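Local coordinates for cell surface protein (PDB 4GT6) that is of unknown function but, as a leucine-rich-repeat protein of the bacterial cell surface, probably binds other proteins through its BspA-type repeats, at residues Cys101-Phe112 / Ser124-His135. Sequence-based numbering, arbitrary orientation. Where two conformers were deposited one is given.
Sequences CVKKIGRQAFMF and SVTEIDSEAFHH
Glu131 holds two neighbours with one carboxylate: Gln108 NE2 gives a nearly straight bond to Glu131 OE1 (3.0 Å), reaching it from above the carboxylate plane, while His134 ND1, in the conformer described, donates to Glu131 OE2, which lies nearly in the imidazole plane. The Gln108 amide is fixed at its other end by Asn81. At the far end of the contact Lys103, its chain bent at chi2 and chi3 (-48° and -83°), brings NZ back to Ser124 O at 2.8 Å. Between them, Lys103 O accepts from both Thr126 N and Glu127 N, Ile105 N donates to Glu127 O, and Ile105 O accepts from Asp129 N. Beyond these short parallel strands, the backbone N of Gln108, Phe110 and Phe112 bond to Ser130 O, Ala132 O and His134 O across matching turns. An alanine in place of Glu131 would probably leave Gln108 NE2 without this acceptor and the His134 ring freer to turn. On the inner side, Ile105 CG2 meets Ala132 CB at 4.1 Å. The Phe110 and Phe133 planes are 2° apart but offset until the rings hardly overlap, and Phe83 continues the row. Backbone bonds thus carry most of the joint between successive leucine-rich-repeat coils, with Glu131 adding a side-chain tie.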
# COMPACT_ATOMS: atom_id res chain seq x y z
N CYS A 101 -4.06 -26.08 -7.53
CA CYS A 101 -4.74 -25.84 -8.81
C CYS A 101 -5.56 -24.54 -8.74
O CYS A 101 -6.33 -24.24 -9.65
CB CYS A 101 -5.60 -27.04 -9.20
SG CYS A 101 -4.63 -28.49 -9.69
N VAL A 102 -5.33 -23.75 -7.67
CA VAL A 102 -6.01 -22.46 -7.49
C VAL A 102 -5.56 -21.49 -8.59
O VAL A 102 -4.36 -21.23 -8.73
CB VAL A 102 -5.76 -21.84 -6.09
CG1 VAL A 102 -6.40 -20.46 -6.00
CG2 VAL A 102 -6.28 -22.77 -4.98
N LYS A 103 -6.52 -20.99 -9.38
CA LYS A 103 -6.24 -20.04 -10.46
C LYS A 103 -6.66 -18.64 -10.10
O LYS A 103 -6.11 -17.69 -10.63
CB LYS A 103 -6.97 -20.47 -11.74
CG LYS A 103 -6.53 -21.82 -12.31
CD LYS A 103 -5.01 -21.98 -12.43
CE LYS A 103 -4.43 -21.36 -13.67
NZ LYS A 103 -2.97 -21.66 -13.80
N LYS A 104 -7.71 -18.51 -9.27
CA LYS A 104 -8.28 -17.19 -8.97
C LYS A 104 -8.50 -17.03 -7.48
O LYS A 104 -9.01 -17.95 -6.85
CB LYS A 104 -9.61 -17.05 -9.71
CG LYS A 104 -10.33 -15.71 -9.48
CD LYS A 104 -11.52 -15.54 -10.43
CE LYS A 104 -12.19 -14.20 -10.21
NZ LYS A 104 -13.31 -13.97 -11.16
N ILE A 105 -8.09 -15.88 -6.92
CA ILE A 105 -8.29 -15.56 -5.50
C ILE A 105 -9.07 -14.24 -5.46
O ILE A 105 -8.64 -13.26 -6.08
CB ILE A 105 -6.95 -15.52 -4.69
CG1 ILE A 105 -6.26 -16.91 -4.67
CG2 ILE A 105 -7.19 -15.02 -3.23
CD1 ILE A 105 -4.84 -16.90 -4.11
N GLY A 106 -10.23 -14.25 -4.78
CA GLY A 106 -11.14 -13.12 -4.73
C GLY A 106 -10.68 -11.97 -3.85
O GLY A 106 -9.71 -12.10 -3.10
N ARG A 107 -11.43 -10.84 -3.89
CA ARG A 107 -11.09 -9.66 -3.09
C ARG A 107 -11.07 -10.00 -1.62
O ARG A 107 -11.95 -10.74 -1.19
CB ARG A 107 -12.17 -8.56 -3.30
CG ARG A 107 -12.30 -8.06 -4.73
CD ARG A 107 -13.22 -6.86 -4.82
NE ARG A 107 -14.58 -7.15 -4.40
CZ ARG A 107 -15.54 -6.23 -4.32
NH1 ARG A 107 -15.27 -4.96 -4.61
NH2 ARG A 107 -16.76 -6.58 -3.95
N GLN A 108 -10.12 -9.45 -0.85
CA GLN A 108 -10.07 -9.59 0.61
C GLN A 108 -10.13 -11.06 1.08
O GLN A 108 -10.55 -11.32 2.22
CB GLN A 108 -11.26 -8.80 1.20
CG GLN A 108 -11.20 -7.29 0.91
CD GLN A 108 -12.24 -6.49 1.68
OE1 GLN A 108 -13.14 -7.03 2.34
NE2 GLN A 108 -12.13 -5.16 1.62
N ALA A 109 -9.68 -12.02 0.21
CA ALA A 109 -9.82 -13.46 0.57
C ALA A 109 -9.11 -13.80 1.87
O ALA A 109 -9.65 -14.59 2.66
CB ALA A 109 -9.34 -14.34 -0.55
N PHE A 110 -7.95 -13.18 2.15
CA PHE A 110 -7.21 -13.47 3.38
C PHE A 110 -6.94 -12.18 4.13
O PHE A 110 -6.00 -12.09 4.92
CB PHE A 110 -5.89 -14.20 3.06
CG PHE A 110 -6.15 -15.55 2.43
CD1 PHE A 110 -6.39 -16.67 3.23
CD2 PHE A 110 -6.19 -15.70 1.05
CE1 PHE A 110 -6.65 -17.91 2.66
CE2 PHE A 110 -6.45 -16.94 0.47
CZ PHE A 110 -6.71 -18.04 1.28
N MSE A 111 -7.79 -11.16 3.90
CA MSE A 111 -7.58 -9.89 4.63
C MSE A 111 -7.71 -10.09 6.14
O MSE A 111 -8.58 -10.83 6.59
CB MSE A 111 -8.58 -8.83 4.15
CG MSE A 111 -8.48 -7.53 4.92
SE MSE A 111 -9.35 -6.19 3.79
CE MSE A 111 -9.35 -4.67 5.05
N PHE A 112 -6.78 -9.49 6.91
CA PHE A 112 -6.69 -9.58 8.38
C PHE A 112 -6.26 -10.96 8.88
O PHE A 112 -6.36 -11.20 10.10
CB PHE A 112 -8.00 -9.14 9.09
CG PHE A 112 -8.36 -7.68 8.91
CD1 PHE A 112 -7.44 -6.67 9.21
CD2 PHE A 112 -9.63 -7.31 8.48
CE1 PHE A 112 -7.78 -5.32 9.05
CE2 PHE A 112 -9.98 -5.97 8.35
CZ PHE A 112 -9.06 -4.98 8.65
N SER A 124 0.17 -21.38 -8.64
CA SER A 124 -0.28 -21.44 -10.04
C SER A 124 -1.46 -20.46 -10.33
O SER A 124 -2.19 -20.64 -11.31
CB SER A 124 -0.67 -22.87 -10.42
OG SER A 124 -1.77 -23.31 -9.64
N VAL A 125 -1.57 -19.42 -9.53
CA VAL A 125 -2.62 -18.41 -9.63
C VAL A 125 -2.40 -17.53 -10.88
O VAL A 125 -1.25 -17.28 -11.27
CB VAL A 125 -2.69 -17.59 -8.32
CG1 VAL A 125 -1.56 -16.57 -8.19
CG2 VAL A 125 -4.05 -16.95 -8.13
N THR A 126 -3.50 -17.09 -11.53
CA THR A 126 -3.41 -16.20 -12.68
C THR A 126 -4.12 -14.89 -12.34
O THR A 126 -3.93 -13.91 -13.04
CB THR A 126 -3.96 -16.82 -13.96
OG1 THR A 126 -5.32 -17.18 -13.78
CG2 THR A 126 -3.11 -18.00 -14.47
N GLU A 127 -5.00 -14.89 -11.31
CA GLU A 127 -5.75 -13.69 -10.93
C GLU A 127 -5.86 -13.59 -9.43
O GLU A 127 -6.26 -14.55 -8.79
CB GLU A 127 -7.19 -13.68 -11.50
CG GLU A 127 -7.31 -13.70 -13.02
CD GLU A 127 -8.76 -13.78 -13.45
OE1 GLU A 127 -9.44 -12.73 -13.43
OE2 GLU A 127 -9.24 -14.91 -13.71
N ILE A 128 -5.50 -12.44 -8.89
CA ILE A 128 -5.63 -12.15 -7.45
C ILE A 128 -6.28 -10.78 -7.36
O ILE A 128 -5.72 -9.80 -7.88
CB ILE A 128 -4.30 -12.22 -6.66
CG1 ILE A 128 -3.43 -13.44 -7.00
CG2 ILE A 128 -4.61 -12.16 -5.18
CD1 ILE A 128 -1.92 -13.32 -6.47
N ASP A 129 -7.43 -10.69 -6.69
CA ASP A 129 -8.16 -9.42 -6.65
C ASP A 129 -7.77 -8.57 -5.44
O ASP A 129 -6.97 -8.97 -4.61
CB ASP A 129 -9.68 -9.67 -6.69
CG ASP A 129 -10.48 -8.65 -7.51
OD1 ASP A 129 -9.98 -7.48 -7.71
OD2 ASP A 129 -11.63 -8.99 -7.90
N SER A 130 -8.32 -7.35 -5.39
CA SER A 130 -8.00 -6.30 -4.41
C SER A 130 -7.91 -6.79 -2.98
O SER A 130 -8.79 -7.55 -2.54
CB SER A 130 -9.06 -5.21 -4.45
OG SER A 130 -9.21 -4.79 -5.80
N GLU A 131 -6.86 -6.32 -2.27
CA GLU A 131 -6.64 -6.52 -0.83
C GLU A 131 -6.70 -7.99 -0.38
O GLU A 131 -7.04 -8.24 0.78
CB GLU A 131 -7.76 -5.76 -0.09
CG GLU A 131 -7.76 -4.26 -0.34
CD GLU A 131 -8.95 -3.59 0.34
OE1 GLU A 131 -10.10 -3.82 -0.09
OE2 GLU A 131 -8.72 -2.92 1.37
N ALA A 132 -6.34 -8.93 -1.26
CA ALA A 132 -6.43 -10.35 -0.92
C ALA A 132 -5.54 -10.71 0.26
O ALA A 132 -5.89 -11.62 1.00
CB ALA A 132 -6.05 -11.20 -2.12
N PHE A 133 -4.41 -9.97 0.49
CA PHE A 133 -3.53 -10.31 1.61
C PHE A 133 -3.31 -9.09 2.50
O PHE A 133 -2.27 -8.99 3.16
CB PHE A 133 -2.20 -10.89 1.10
CG PHE A 133 -2.43 -12.22 0.40
CD1 PHE A 133 -2.63 -13.39 1.14
CD2 PHE A 133 -2.49 -12.29 -0.99
CE1 PHE A 133 -2.87 -14.61 0.49
CE2 PHE A 133 -2.75 -13.51 -1.64
CZ PHE A 133 -2.98 -14.65 -0.88
N HIS A 134 -4.26 -8.16 2.49
CA HIS A 134 -4.19 -6.93 3.28
C HIS A 134 -4.09 -7.30 4.78
O HIS A 134 -4.89 -8.10 5.27
CB HIS A 134 -5.44 -6.07 2.98
CG HIS A 134 -5.49 -4.70 3.59
ND1 HIS A 134 -6.47 -3.79 3.21
CD2 HIS A 134 -4.72 -4.12 4.54
CE1 HIS A 134 -6.26 -2.71 3.94
NE2 HIS A 134 -5.23 -2.86 4.76
N HIS A 135 -3.09 -6.75 5.50
CA HIS A 135 -2.85 -7.01 6.94
C HIS A 135 -2.48 -8.49 7.24
O HIS A 135 -2.74 -8.97 8.36
CB HIS A 135 -4.02 -6.55 7.82
CG HIS A 135 -3.85 -5.15 8.35
ND1 HIS A 135 -2.92 -4.88 9.35
CD2 HIS A 135 -4.45 -4.00 7.99
CE1 HIS A 135 -3.01 -3.57 9.57
NE2 HIS A 135 -3.92 -3.00 8.78
O HOH W 1 -2.17 -21.92 -7.30
O HOH W 2 -8.03 -17.22 -13.12
O HOH W 3 -13.32 -10.82 -5.98